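7,8-dihydro-6-hydroxymethylpterin pyrophosphokinase-dihydropteroate synthase (Plasmodium falciparum, PDB 6JWS) probably catalyses two consecutive steps of folate biosynthesis, the ATP-dependent pyrophosphorylation of 6-hydroxymethyl-7,8-dihydropterin and the condensation of that product with 4-aminobenzoate. Local coordinates at residues G23-R27 and Y162-L166; E35-H39 and K519-F523; L40-Y44 and L92-K96; V182-Y186 and I234-I239; K185-L190 and I305-M309. The protein carries 1 engineered substitution. One frame throughout, in Å; residues are numbered along the deposited sequence.

How the contacts relate
Contact 4 is the fully buried one, and its contacts across the segments are all between carbon atoms; the other four mix buried and exposed residues and more polar groups. Contacts 2 and 3 use successive parts of helix 30-44: contact 2 ties it to a loop of the pterin-binding barrel, while contact 3 joins its end, beside a calcium ion, to a loop through water and a tyrosine hydroxyl. Contacts 4 and 5 share K185 and Y186 of helix 177-190, whose neighbours are helices 228-236 and 304-309, near bound ATP. Contact 1 differs in being held by strand pairing; its L166 packs on L38 of contact 2, linking sheet to helix.

Contact 1. Residues G23-R27 and Y162-L166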
# COMPACT_ATOMS: atom_id res chain seq x y z
N GLY B 23 -12.83 12.34 -32.90
CA GLY B 23 -12.41 13.26 -31.85
C GLY B 23 -13.51 14.26 -31.50
O GLY B 23 -14.30 14.62 -32.35
N THR B 24 -13.58 14.65 -30.23
CA THR B 24 -14.46 15.72 -29.81
C THR B 24 -13.79 16.49 -28.68
O THR B 24 -12.93 15.94 -28.00
CB THR B 24 -15.84 15.21 -29.40
OG1 THR B 24 -16.53 16.37 -28.93
CG2 THR B 24 -15.82 14.18 -28.29
N ASN B 25 -14.21 17.74 -28.47
CA ASN B 25 -13.68 18.60 -27.41
C ASN B 25 -14.67 18.66 -26.25
O ASN B 25 -14.35 19.19 -25.19
CB ASN B 25 -13.39 20.01 -27.92
CG ASN B 25 -12.37 20.03 -29.04
OD1 ASN B 25 -12.70 20.38 -30.17
ND2 ASN B 25 -11.15 19.65 -28.73
N ASP B 26 -15.87 18.12 -26.46
CA ASP B 26 -16.95 18.20 -25.50
C ASP B 26 -16.84 17.05 -24.49
O ASP B 26 -17.10 15.90 -24.83
CB ASP B 26 -18.30 18.24 -26.24
CG ASP B 26 -19.51 18.45 -25.35
OD1 ASP B 26 -19.33 18.61 -24.13
OD2 ASP B 26 -20.63 18.45 -25.90
N ARG B 27 -16.47 17.38 -23.25
CA ARG B 27 -16.19 16.40 -22.21
C ARG B 27 -17.47 15.74 -21.70
O ARG B 27 -17.55 14.51 -21.66
CB ARG B 27 -15.34 17.03 -21.10
CG ARG B 27 -15.30 16.22 -19.81
CD ARG B 27 -14.38 16.78 -18.74
NE ARG B 27 -14.80 16.44 -17.38
CZ ARG B 27 -14.93 15.21 -16.89
NH1 ARG B 27 -14.71 14.14 -17.65
NH2 ARG B 27 -15.30 15.04 -15.63
N TYR B 162 -9.26 19.94 -23.58
CA TYR B 162 -8.99 18.51 -23.67
C TYR B 162 -9.60 17.95 -24.95
O TYR B 162 -10.66 18.40 -25.39
CB TYR B 162 -9.59 17.79 -22.47
CG TYR B 162 -8.99 18.11 -21.12
CD1 TYR B 162 -7.77 17.59 -20.74
CD2 TYR B 162 -9.67 18.91 -20.21
CE1 TYR B 162 -7.22 17.86 -19.49
CE2 TYR B 162 -9.14 19.19 -18.96
CZ TYR B 162 -7.91 18.67 -18.60
OH TYR B 162 -7.38 18.94 -17.37
N PHE B 163 -8.93 16.96 -25.54
CA PHE B 163 -9.49 16.21 -26.65
C PHE B 163 -9.86 14.80 -26.19
O PHE B 163 -9.18 14.21 -25.34
CB PHE B 163 -8.50 16.18 -27.82
CG PHE B 163 -8.38 17.46 -28.61
CD1 PHE B 163 -7.70 18.55 -28.10
CD2 PHE B 163 -8.94 17.56 -29.88
CE1 PHE B 163 -7.60 19.73 -28.82
CE2 PHE B 163 -8.83 18.74 -30.61
CZ PHE B 163 -8.16 19.82 -30.08
N TYR B 164 -10.95 14.28 -26.76
CA TYR B 164 -11.46 12.95 -26.52
C TYR B 164 -11.43 12.21 -27.85
O TYR B 164 -12.02 12.67 -28.83
CB TYR B 164 -12.83 12.98 -25.82
CG TYR B 164 -12.73 13.69 -24.50
CD1 TYR B 164 -12.88 15.08 -24.43
CD2 TYR B 164 -12.37 13.01 -23.35
CE1 TYR B 164 -12.70 15.76 -23.23
CE2 TYR B 164 -12.20 13.68 -22.15
CZ TYR B 164 -12.35 15.06 -22.09
OH TYR B 164 -12.17 15.73 -20.92
N ASN B 165 -10.75 11.07 -27.84
CA ASN B 165 -10.25 10.46 -29.06
C ASN B 165 -10.49 8.96 -29.02
O ASN B 165 -10.32 8.32 -28.00
CB ASN B 165 -8.73 10.63 -29.13
CG ASN B 165 -8.28 11.18 -30.46
OD1 ASN B 165 -8.59 12.32 -30.81
ND2 ASN B 165 -7.52 10.37 -31.20
N LEU B 166 -10.75 8.40 -30.20
CA LEU B 166 -10.92 6.97 -30.35
C LEU B 166 -10.64 6.63 -31.81
O LEU B 166 -11.08 7.36 -32.69
CB LEU B 166 -12.38 6.67 -29.97
CG LEU B 166 -12.95 5.34 -30.45
CD1 LEU B 166 -12.33 4.22 -29.66
CD2 LEU B 166 -14.45 5.33 -30.26
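T24 and Y164 form an antiparallel hydrogen-bonded pair, which joins the end of strand 16-24 to the start of strand 163-172 in the antiparallel sheet of the pyrophosphokinase (HPPK) part. T24 N donates to Y164 O at 2.9 Å, and the return bond, Y164 N to T24 O, is also 2.9 Å. One residue back, G23 CA makes a CA-H...O contact with Y164 O at 3.1 Å. This is the close part of the contact, where the backbones are paired and G23, T24 and Y164 are all buried; T24 CG2 packs on Y164 CB at 4.1 Å, on the sheet face that meets helix 30-44. T24 OG1, anti to the backbone N (chi1 176°), donates to I206 O and accepts from D26 N at 3.1 Å, an ST turn that bends the chain out of the strand. After this turn the aliphatic part of R27 crosses the end of the tyrosine, its CD 3.3 Å from Y164 OH; the hydroxyl itself is hydrogen-bonded to E56. The looser, exposed side belongs to N25, whose ND2 stands 3.0 Å above the F163 ring plane, over its centre, with amide and ring planes 78° apart. On its other side strand 16-24 pairs, through G23, with the strand carrying D208, a magnesium ligand, and so lies between two strands. Backbone bonds therefore carry the pairing, and the outer side adds an amide over an aromatic face and the R27 chain along Y164.

Contact 2. Residues E35-H39 and K519-F523; sequences ETALH and KKNKF
H39 and F523 meet between two domains: the histidine belongs to helix 30-44 of the kinase part, the phenylalanine to a loop between strands 500-503 and 525-529 of the pterin-binding TIM barrel. From the helix, H39 CB comes within 3.5 Å of K520 O. The next atom, CG, is anti to the carbonyl carbon (chi1 -68°), which sends the imidazole out into the loop. There CG and ND1 lie beneath K520 O, 3.0 Å above the ring plane and offset toward its rim; this places the oxygen over a face, an angle too poor for an ND1 bond. CD2 meets N521 CA on that same face, while CE1 comes 3.2 Å from K519 O. NE2 ends beside the backbone of N521, where the model is too tight for its distances to carry weight. The opposite face of the imidazole is taken by F523, the planes 9° apart and slid so far that the rings barely overlap, with centroids 4.3 Å apart. L38 CB reaches F523 CZ at 4.1 Å, adding an apolar neighbour. E35 CD approaches F523 CD2 at 3.5 Å, with the carboxylate 57° from the ring plane. This carboxylate is anchored through OE2 to R571, by a salt bridge, and to Y570. Its other oxygen, OE1, accepts at 2.9 Å from a water that in turn accepts from F523 N at 3.0 Å.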
# COMPACT_ATOMS: atom_id res chain seq x y z
N GLU B 35 -20.01 7.71 -29.57
CA GLU B 35 -20.78 6.51 -29.86
C GLU B 35 -21.81 6.74 -30.98
O GLU B 35 -22.11 5.82 -31.75
CB GLU B 35 -21.37 5.89 -28.59
CG GLU B 35 -20.30 5.39 -27.63
CD GLU B 35 -20.69 4.38 -26.55
OE1 GLU B 35 -21.85 4.42 -26.07
OE2 GLU B 35 -19.81 3.56 -26.19
N THR B 36 -22.37 7.95 -31.06
CA THR B 36 -23.28 8.32 -32.14
C THR B 36 -22.54 8.19 -33.48
O THR B 36 -23.06 7.58 -34.42
CB THR B 36 -23.86 9.73 -31.92
OG1 THR B 36 -24.62 9.76 -30.70
CG2 THR B 36 -24.69 10.24 -33.08
N ALA B 37 -21.31 8.73 -33.55
CA ALA B 37 -20.48 8.59 -34.73
C ALA B 37 -20.16 7.13 -35.01
O ALA B 37 -20.14 6.73 -36.18
CB ALA B 37 -19.23 9.43 -34.62
N LEU B 38 -19.90 6.32 -33.97
CA LEU B 38 -19.65 4.90 -34.19
C LEU B 38 -20.84 4.26 -34.90
O LEU B 38 -20.65 3.50 -35.85
CB LEU B 38 -19.39 4.13 -32.89
CG LEU B 38 -18.00 4.27 -32.27
CD1 LEU B 38 -17.95 3.54 -30.94
CD2 LEU B 38 -16.92 3.74 -33.20
N HIS B 39 -22.05 4.54 -34.41
CA HIS B 39 -23.27 4.03 -35.02
C HIS B 39 -23.37 4.45 -36.48
O HIS B 39 -23.61 3.62 -37.34
CB HIS B 39 -24.51 4.51 -34.25
CG HIS B 39 -24.63 3.92 -32.89
ND1 HIS B 39 -24.65 2.55 -32.68
CD2 HIS B 39 -24.81 4.50 -31.68
CE1 HIS B 39 -24.80 2.31 -31.39
NE2 HIS B 39 -24.89 3.50 -30.75
N LYS B 519 -27.12 -1.86 -29.90
CA LYS B 519 -28.37 -1.49 -30.54
C LYS B 519 -28.09 -0.37 -31.54
O LYS B 519 -26.94 0.01 -31.74
CB LYS B 519 -29.40 -1.08 -29.50
CG LYS B 519 -29.97 -2.22 -28.66
CD LYS B 519 -31.40 -1.97 -28.22
CE LYS B 519 -31.56 -0.84 -27.23
NZ LYS B 519 -31.77 -1.36 -25.86
N LYS B 520 -29.16 0.16 -32.15
CA LYS B 520 -29.06 1.22 -33.14
C LYS B 520 -28.35 2.45 -32.57
O LYS B 520 -27.57 3.09 -33.27
CB LYS B 520 -30.45 1.57 -33.70
CG LYS B 520 -30.96 0.68 -34.83
CD LYS B 520 -32.40 0.95 -35.25
CE LYS B 520 -33.36 -0.20 -35.02
NZ LYS B 520 -33.58 -0.49 -33.59
N ASN B 521 -28.60 2.76 -31.29
CA ASN B 521 -28.07 3.96 -30.66
C ASN B 521 -27.31 3.62 -29.36
O ASN B 521 -26.47 4.40 -28.91
CB ASN B 521 -29.14 5.04 -30.50
CG ASN B 521 -28.58 6.44 -30.27
OD1 ASN B 521 -27.51 6.79 -30.79
ND2 ASN B 521 -29.30 7.26 -29.52
N LYS B 522 -27.56 2.43 -28.80
CA LYS B 522 -27.02 2.06 -27.50
C LYS B 522 -25.87 1.07 -27.66
O LYS B 522 -25.93 0.18 -28.50
CB LYS B 522 -28.10 1.38 -26.65
CG LYS B 522 -28.84 2.29 -25.69
CD LYS B 522 -27.96 2.81 -24.58
CE LYS B 522 -28.07 2.02 -23.29
NZ LYS B 522 -29.39 2.19 -22.64
N PHE B 523 -24.86 1.23 -26.80
CA PHE B 523 -23.90 0.17 -26.52
C PHE B 523 -24.04 -0.22 -25.06
O PHE B 523 -24.42 0.61 -24.23
CB PHE B 523 -22.47 0.60 -26.84
CG PHE B 523 -22.15 0.83 -28.30
CD1 PHE B 523 -21.80 -0.22 -29.13
CD2 PHE B 523 -22.17 2.11 -28.84
CE1 PHE B 523 -21.50 -0.01 -30.46
CE2 PHE B 523 -21.87 2.32 -30.18
CZ PHE B 523 -21.53 1.26 -30.98
O HOH W 1 -24.58 3.90 -25.41

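Contact 3. Residues L40-Y44 and L92-K96. With CA (calcium ion), chain L.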
# COMPACT_ATOMS: atom_id res chain seq x y z
N LEU B 40 -23.16 5.75 -36.75
CA LEU B 40 -23.29 6.27 -38.10
C LEU B 40 -22.25 5.66 -39.02
O LEU B 40 -22.54 5.39 -40.19
CB LEU B 40 -23.25 7.80 -38.07
CG LEU B 40 -24.44 8.44 -37.34
CD1 LEU B 40 -24.27 9.94 -37.18
CD2 LEU B 40 -25.75 8.11 -38.03
N VAL B 41 -21.05 5.37 -38.48
CA VAL B 41 -20.02 4.66 -39.22
C VAL B 41 -20.50 3.24 -39.56
O VAL B 41 -20.35 2.80 -40.70
CB VAL B 41 -18.67 4.67 -38.48
CG1 VAL B 41 -17.65 3.72 -39.09
CG2 VAL B 41 -18.08 6.07 -38.34
N GLU B 42 -21.06 2.52 -38.57
CA GLU B 42 -21.56 1.16 -38.75
C GLU B 42 -22.67 1.14 -39.81
O GLU B 42 -22.79 0.17 -40.55
CB GLU B 42 -22.28 0.65 -37.50
CG GLU B 42 -21.59 -0.48 -36.74
CD GLU B 42 -21.14 -1.74 -37.46
OE1 GLU B 42 -21.80 -2.18 -38.42
OE2 GLU B 42 -20.11 -2.30 -37.02
N LYS B 43 -23.51 2.19 -39.80
CA LYS B 43 -24.68 2.31 -40.66
C LYS B 43 -24.28 2.62 -42.11
O LYS B 43 -24.70 1.92 -43.02
CB LYS B 43 -25.62 3.38 -40.10
CG LYS B 43 -26.99 3.50 -40.77
CD LYS B 43 -27.88 4.50 -40.06
CE LYS B 43 -29.29 4.58 -40.63
NZ LYS B 43 -29.91 3.24 -40.75
N TYR B 44 -23.41 3.63 -42.30
CA TYR B 44 -23.18 4.22 -43.60
C TYR B 44 -21.86 3.81 -44.24
O TYR B 44 -21.66 4.09 -45.42
CB TYR B 44 -23.29 5.75 -43.54
CG TYR B 44 -24.67 6.30 -43.23
CD1 TYR B 44 -25.81 5.78 -43.85
CD2 TYR B 44 -24.83 7.36 -42.36
CE1 TYR B 44 -27.07 6.30 -43.57
CE2 TYR B 44 -26.08 7.89 -42.08
CZ TYR B 44 -27.20 7.36 -42.69
OH TYR B 44 -28.43 7.89 -42.41
N LEU B 92 -33.37 8.91 -39.65
CA LEU B 92 -32.17 8.85 -40.48
C LEU B 92 -32.53 8.20 -41.80
O LEU B 92 -33.41 7.34 -41.85
CB LEU B 92 -31.10 8.01 -39.77
CG LEU B 92 -30.33 8.66 -38.62
CD1 LEU B 92 -29.50 7.61 -37.90
CD2 LEU B 92 -29.45 9.79 -39.12
N GLU B 93 -31.80 8.58 -42.85
CA GLU B 93 -31.95 7.97 -44.16
C GLU B 93 -31.36 6.57 -44.11
O GLU B 93 -30.25 6.39 -43.61
CB GLU B 93 -31.24 8.80 -45.23
CG GLU B 93 -31.87 10.15 -45.49
CD GLU B 93 -30.88 11.21 -45.94
OE1 GLU B 93 -29.72 11.16 -45.49
OE2 GLU B 93 -31.28 12.09 -46.74
N GLU B 94 -32.11 5.60 -44.63
CA GLU B 94 -31.64 4.22 -44.71
C GLU B 94 -30.39 4.16 -45.57
O GLU B 94 -30.20 4.98 -46.47
CB GLU B 94 -32.76 3.30 -45.23
CG GLU B 94 -33.79 2.94 -44.17
CD GLU B 94 -33.50 1.71 -43.32
OE1 GLU B 94 -32.41 1.11 -43.48
OE2 GLU B 94 -34.35 1.34 -42.48
N SER B 95 -29.51 3.20 -45.26
CA SER B 95 -28.33 2.91 -46.06
C SER B 95 -28.77 2.12 -47.30
O SER B 95 -29.88 1.59 -47.32
CB SER B 95 -27.32 2.14 -45.25
OG SER B 95 -26.21 1.73 -46.04
N LYS B 96 -27.90 2.05 -48.31
CA LYS B 96 -28.17 1.26 -49.50
C LYS B 96 -27.48 -0.10 -49.37
O LYS B 96 -27.53 -0.91 -50.29
CB LYS B 96 -27.67 1.97 -50.76
CG LYS B 96 -28.50 3.17 -51.21
CD LYS B 96 -28.38 3.42 -52.70
CE LYS B 96 -29.35 4.47 -53.19
NZ LYS B 96 -29.17 4.74 -54.64
CA CA L . -22.65 -2.03 -40.77
O HOH W 2 -29.68 1.84 -42.88
O HOH W 3 -24.41 3.50 -46.49
O HOH W 4 -21.64 -3.67 -41.70
O HOH W 5 -23.56 -1.88 -43.02
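Y44 and S95 bring the two backbones nearest, their CA atoms 5.9 Å apart, whereas at the other end the CA atoms of L40 and L92 are 9.5 Å apart, a gap bridged by side chains as the last turn of helix 30-44 runs past the irregular segment 92-96. L40 CD2 meets L92 CD1 at 3.8 Å, the two leucines crossing at about a right angle. Y44 OH donates to E93 O at 2.6 Å, in the carbonyl plane and on a lone pair, with a C=O...donor angle of 136°. K43 runs extended over L92 and turns only at its last torsion (chi4 50°), which delivers NZ to a water at 2.6 Å. That water donates to E94 OE1 and accepts from S95 N. K43 NZ and E94 OE1 themselves stay 4.3 Å apart, beyond a salt bridge. A second water joins Y44 O to S95 OG, which is also hydrogen-bonded to Y97 N. On the helix, E42 binds calcium through O at 2.2 Å and OE1 at 2.5 Å; G46, E99 and two waters complete the site. A direct bond from the buried tyrosine thus ties loop to helix, while water mediates between lysine and glutamate.

Contact 4. Residues V182-Y186 and I234-I239; sequences VVIKY and ILSKYI
L235 pushes its branched tip into a hollow on helix 177-190 formed by V182, V183 and Y186. Its CD2 is the main bump, 3.9 Å from V182 CG1 and 3.8 Å from Y186 CB, and close to V183 CA as well. The other methyl, CD1, leans on Y186 CD1 at 3.8 Å. Y186 has CG anti to the backbone N (chi1 -175°), an orientation that sets the ring against two aliphatic tips on one side of its plane: besides L235 CD1, I239 CD1 meets the ring's other delta carbon, CD2, at 3.7 Å. To one end of the leucine, the V182 and I234 side chains cross at about a right angle, CG1 to CG2 3.8 Å. V183 fits by its two prongs, CG2 beside Y238 CD2 at 4.0 Å and CG1 toward I239 CD1 at 4.2 Å. L235 O accepts from both Y238 N and I239 N, bonds that bring I239 round to the same surface. Y238 OH is engaged away from the contact, with N175 N, and K185 reaches ATP from the same helix as V182. Every residue that touches here is buried, and the side-chain contacts are between carbons, so fit of shape and exclusion of water, rather than polar bonds, hold these two segments together.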
# COMPACT_ATOMS: atom_id res chain seq x y z
N VAL B 182 -16.15 12.00 -48.28
CA VAL B 182 -17.40 12.68 -48.60
C VAL B 182 -18.50 12.19 -47.66
O VAL B 182 -19.16 13.00 -47.01
CB VAL B 182 -17.79 12.51 -50.09
CG1 VAL B 182 -19.19 13.06 -50.37
CG2 VAL B 182 -16.75 13.12 -51.03
N VAL B 183 -18.66 10.86 -47.56
CA VAL B 183 -19.66 10.29 -46.66
C VAL B 183 -19.38 10.69 -45.21
O VAL B 183 -20.31 10.96 -44.46
CB VAL B 183 -19.81 8.77 -46.81
CG1 VAL B 183 -20.97 8.26 -45.96
CG2 VAL B 183 -20.01 8.34 -48.26
N ILE B 184 -18.09 10.74 -44.83
CA ILE B 184 -17.73 11.12 -43.47
C ILE B 184 -18.17 12.56 -43.22
O ILE B 184 -18.70 12.88 -42.15
CB ILE B 184 -16.23 10.89 -43.21
CG1 ILE B 184 -15.91 9.42 -42.97
CG2 ILE B 184 -15.74 11.77 -42.06
CD1 ILE B 184 -14.46 9.06 -43.23
N LYS B 185 -17.92 13.43 -44.21
CA LYS B 185 -18.33 14.83 -44.13
C LYS B 185 -19.84 14.92 -43.98
O LYS B 185 -20.32 15.76 -43.22
CB LYS B 185 -17.80 15.62 -45.34
CG LYS B 185 -16.30 15.82 -45.38
CD LYS B 185 -15.76 16.60 -44.19
CE LYS B 185 -14.26 16.51 -44.07
NZ LYS B 185 -13.75 17.43 -43.03
N TYR B 186 -20.57 14.04 -44.67
CA TYR B 186 -22.01 13.95 -44.50
C TYR B 186 -22.35 13.61 -43.05
O TYR B 186 -23.10 14.35 -42.40
CB TYR B 186 -22.64 12.98 -45.52
CG TYR B 186 -24.14 12.95 -45.48
CD1 TYR B 186 -24.89 14.02 -45.94
CD2 TYR B 186 -24.82 11.86 -44.95
CE1 TYR B 186 -26.28 14.01 -45.89
CE2 TYR B 186 -26.21 11.83 -44.91
CZ TYR B 186 -26.94 12.91 -45.37
OH TYR B 186 -28.30 12.91 -45.32
N ILE B 234 -21.87 10.65 -55.20
CA ILE B 234 -21.10 9.82 -54.29
C ILE B 234 -22.02 9.36 -53.16
O ILE B 234 -22.14 8.16 -52.90
CB ILE B 234 -19.86 10.58 -53.77
CG1 ILE B 234 -18.78 10.70 -54.85
CG2 ILE B 234 -19.31 9.94 -52.50
CD1 ILE B 234 -17.75 11.77 -54.58
N LEU B 235 -22.68 10.33 -52.52
CA LEU B 235 -23.61 10.05 -51.44
C LEU B 235 -24.68 9.06 -51.91
O LEU B 235 -24.97 8.09 -51.20
CB LEU B 235 -24.21 11.36 -50.93
CG LEU B 235 -23.27 12.30 -50.17
CD1 LEU B 235 -24.02 13.48 -49.59
CD2 LEU B 235 -22.53 11.56 -49.05
N SER B 236 -25.23 9.28 -53.11
CA SER B 236 -26.39 8.54 -53.60
C SER B 236 -26.03 7.09 -53.86
O SER B 236 -26.91 6.22 -53.89
CB SER B 236 -26.97 9.18 -54.84
OG SER B 236 -27.78 10.29 -54.51
N LYS B 237 -24.74 6.84 -54.07
CA LYS B 237 -24.24 5.50 -54.34
C LYS B 237 -24.31 4.67 -53.06
O LYS B 237 -24.25 3.44 -53.13
CB LYS B 237 -22.82 5.60 -54.89
CG LYS B 237 -22.10 4.27 -55.11
CD LYS B 237 -20.79 4.44 -55.86
CE LYS B 237 -19.88 3.23 -55.74
NZ LYS B 237 -20.50 1.97 -56.22
N TYR B 238 -24.43 5.33 -51.90
CA TYR B 238 -24.31 4.64 -50.62
C TYR B 238 -25.51 4.91 -49.71
O TYR B 238 -25.83 4.07 -48.88
CB TYR B 238 -23.00 4.99 -49.90
CG TYR B 238 -21.76 4.69 -50.69
CD1 TYR B 238 -21.39 3.39 -50.97
CD2 TYR B 238 -20.93 5.72 -51.14
CE1 TYR B 238 -20.24 3.10 -51.71
CE2 TYR B 238 -19.79 5.45 -51.87
CZ TYR B 238 -19.44 4.13 -52.16
OH TYR B 238 -18.31 3.86 -52.87
N ILE B 239 -26.16 6.07 -49.88
CA ILE B 239 -27.29 6.42 -49.03
C ILE B 239 -28.53 6.66 -49.90
O ILE B 239 -28.42 7.23 -50.99
CB ILE B 239 -26.94 7.62 -48.12
CG1 ILE B 239 -25.64 7.37 -47.33
CG2 ILE B 239 -28.10 7.98 -47.19
CD1 ILE B 239 -25.13 8.58 -46.58

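Contact 5. Residues K185-L190 and I305-M309; sequences KYIEEL and IINNM
I305 meets Y186, E189 and L190 where helix 304-309 crosses helix 177-190 of the HPPK fold, the short axes 9.9 Å apart at closest approach and 120° between their directions. Its two branches divide the work. CG2 sits 3.7 Å from Y186 CD1 and also 3.7 Å from E189 CB, in the corner formed by the ring and the glutamate's CB. CD1 extends further, to L190 CD2 at 4.0 Å. I306 turns to the other side of its helix, toward K228 and I231 of helix 228-236, so the short helix is packed between two others. Further on, N308 offers its CB to E189 OE2, 3.5 Å away. The glutamate chain bends at its second torsion (chi2 -62°); this lays its methylenes along the second helix, where CG is 4.1 Å from M309 CG. E189 also touches N312, an ATP-binding residue that follows in the chain. M309 ends the walk. Its backbone N bonds only weakly to I306 O, in keeping with a weakly bonded helix, while its SD lies near the plane of the Y186 ring, at the edge. K185 sends its amino end away to touch ATP, its aliphatic base remaining against the methionine. A bend at chi3 (54°) folds the terminal methyl back onto helix 177-190, so that M309 CE lies 3.8 Å from Y186 N and 3.9 Å from K185 CB.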
# COMPACT_ATOMS: atom_id res chain seq x y z
N LYS B 185 -17.92 13.43 -44.21
CA LYS B 185 -18.33 14.83 -44.13
C LYS B 185 -19.84 14.92 -43.98
O LYS B 185 -20.32 15.76 -43.22
CB LYS B 185 -17.80 15.62 -45.34
CG LYS B 185 -16.30 15.82 -45.38
CD LYS B 185 -15.76 16.60 -44.19
CE LYS B 185 -14.26 16.51 -44.07
NZ LYS B 185 -13.75 17.43 -43.03
N TYR B 186 -20.57 14.04 -44.67
CA TYR B 186 -22.01 13.95 -44.50
C TYR B 186 -22.35 13.61 -43.05
O TYR B 186 -23.10 14.35 -42.40
CB TYR B 186 -22.64 12.98 -45.52
CG TYR B 186 -24.14 12.95 -45.48
CD1 TYR B 186 -24.89 14.02 -45.94
CD2 TYR B 186 -24.82 11.86 -44.95
CE1 TYR B 186 -26.28 14.01 -45.89
CE2 TYR B 186 -26.21 11.83 -44.91
CZ TYR B 186 -26.94 12.91 -45.37
OH TYR B 186 -28.30 12.91 -45.32
N ILE B 187 -21.74 12.53 -42.54
CA ILE B 187 -21.93 12.09 -41.16
C ILE B 187 -21.68 13.25 -40.19
O ILE B 187 -22.49 13.49 -39.30
CB ILE B 187 -21.07 10.85 -40.84
CG1 ILE B 187 -21.63 9.59 -41.52
CG2 ILE B 187 -20.92 10.64 -39.34
CD1 ILE B 187 -20.64 8.46 -41.62
N GLU B 188 -20.58 14.00 -40.38
CA GLU B 188 -20.28 15.09 -39.47
C GLU B 188 -21.42 16.10 -39.46
O GLU B 188 -21.89 16.50 -38.40
CB GLU B 188 -18.97 15.82 -39.80
CG GLU B 188 -17.73 14.99 -39.55
CD GLU B 188 -16.39 15.68 -39.74
OE1 GLU B 188 -16.29 16.89 -39.46
OE2 GLU B 188 -15.43 14.99 -40.14
N GLU B 189 -21.86 16.49 -40.67
CA GLU B 189 -22.91 17.48 -40.86
C GLU B 189 -24.21 17.01 -40.20
O GLU B 189 -24.88 17.80 -39.56
CB GLU B 189 -23.14 17.80 -42.34
CG GLU B 189 -22.12 18.76 -42.93
CD GLU B 189 -22.08 20.16 -42.33
OE1 GLU B 189 -23.13 20.62 -41.79
OE2 GLU B 189 -21.00 20.79 -42.39
N LEU B 190 -24.53 15.71 -40.36
CA LEU B 190 -25.73 15.15 -39.76
C LEU B 190 -25.73 15.42 -38.25
O LEU B 190 -26.79 15.66 -37.67
CB LEU B 190 -25.80 13.65 -40.02
CG LEU B 190 -26.49 13.19 -41.31
CD1 LEU B 190 -26.57 11.67 -41.35
CD2 LEU B 190 -27.88 13.79 -41.46
N ILE B 305 -27.43 20.48 -46.50
CA ILE B 305 -26.22 19.88 -45.95
C ILE B 305 -25.10 19.92 -46.99
O ILE B 305 -23.98 20.33 -46.67
CB ILE B 305 -26.52 18.46 -45.42
CG1 ILE B 305 -27.22 18.50 -44.07
CG2 ILE B 305 -25.25 17.61 -45.38
CD1 ILE B 305 -27.78 17.17 -43.60
N ILE B 306 -25.42 19.52 -48.23
CA ILE B 306 -24.45 19.37 -49.30
C ILE B 306 -23.70 20.68 -49.53
O ILE B 306 -22.56 20.68 -49.99
CB ILE B 306 -25.13 18.82 -50.58
CG1 ILE B 306 -25.47 17.34 -50.47
CG2 ILE B 306 -24.29 19.09 -51.83
CD1 ILE B 306 -26.87 17.06 -49.98
N ASN B 307 -24.35 21.80 -49.17
CA ASN B 307 -23.82 23.13 -49.41
C ASN B 307 -22.55 23.37 -48.60
O ASN B 307 -21.51 23.71 -49.16
CB ASN B 307 -24.90 24.20 -49.18
CG ASN B 307 -26.15 23.95 -50.00
OD1 ASN B 307 -27.23 23.73 -49.44
ND2 ASN B 307 -26.02 23.96 -51.31
N ASN B 308 -22.65 23.17 -47.28
CA ASN B 308 -21.56 23.39 -46.34
C ASN B 308 -20.36 22.52 -46.72
O ASN B 308 -19.22 22.89 -46.44
CB ASN B 308 -21.98 23.09 -44.90
CG ASN B 308 -23.29 23.75 -44.52
OD1 ASN B 308 -24.33 23.11 -44.53
ND2 ASN B 308 -23.24 25.04 -44.21
N MET B 309 -20.64 21.39 -47.37
CA MET B 309 -19.68 20.33 -47.63
C MET B 309 -18.70 20.72 -48.74
O MET B 309 -17.57 20.24 -48.74
CB MET B 309 -20.39 19.02 -48.00
CG MET B 309 -21.01 18.28 -46.81
SD MET B 309 -21.83 16.70 -47.21
CE MET B 309 -20.51 15.84 -48.07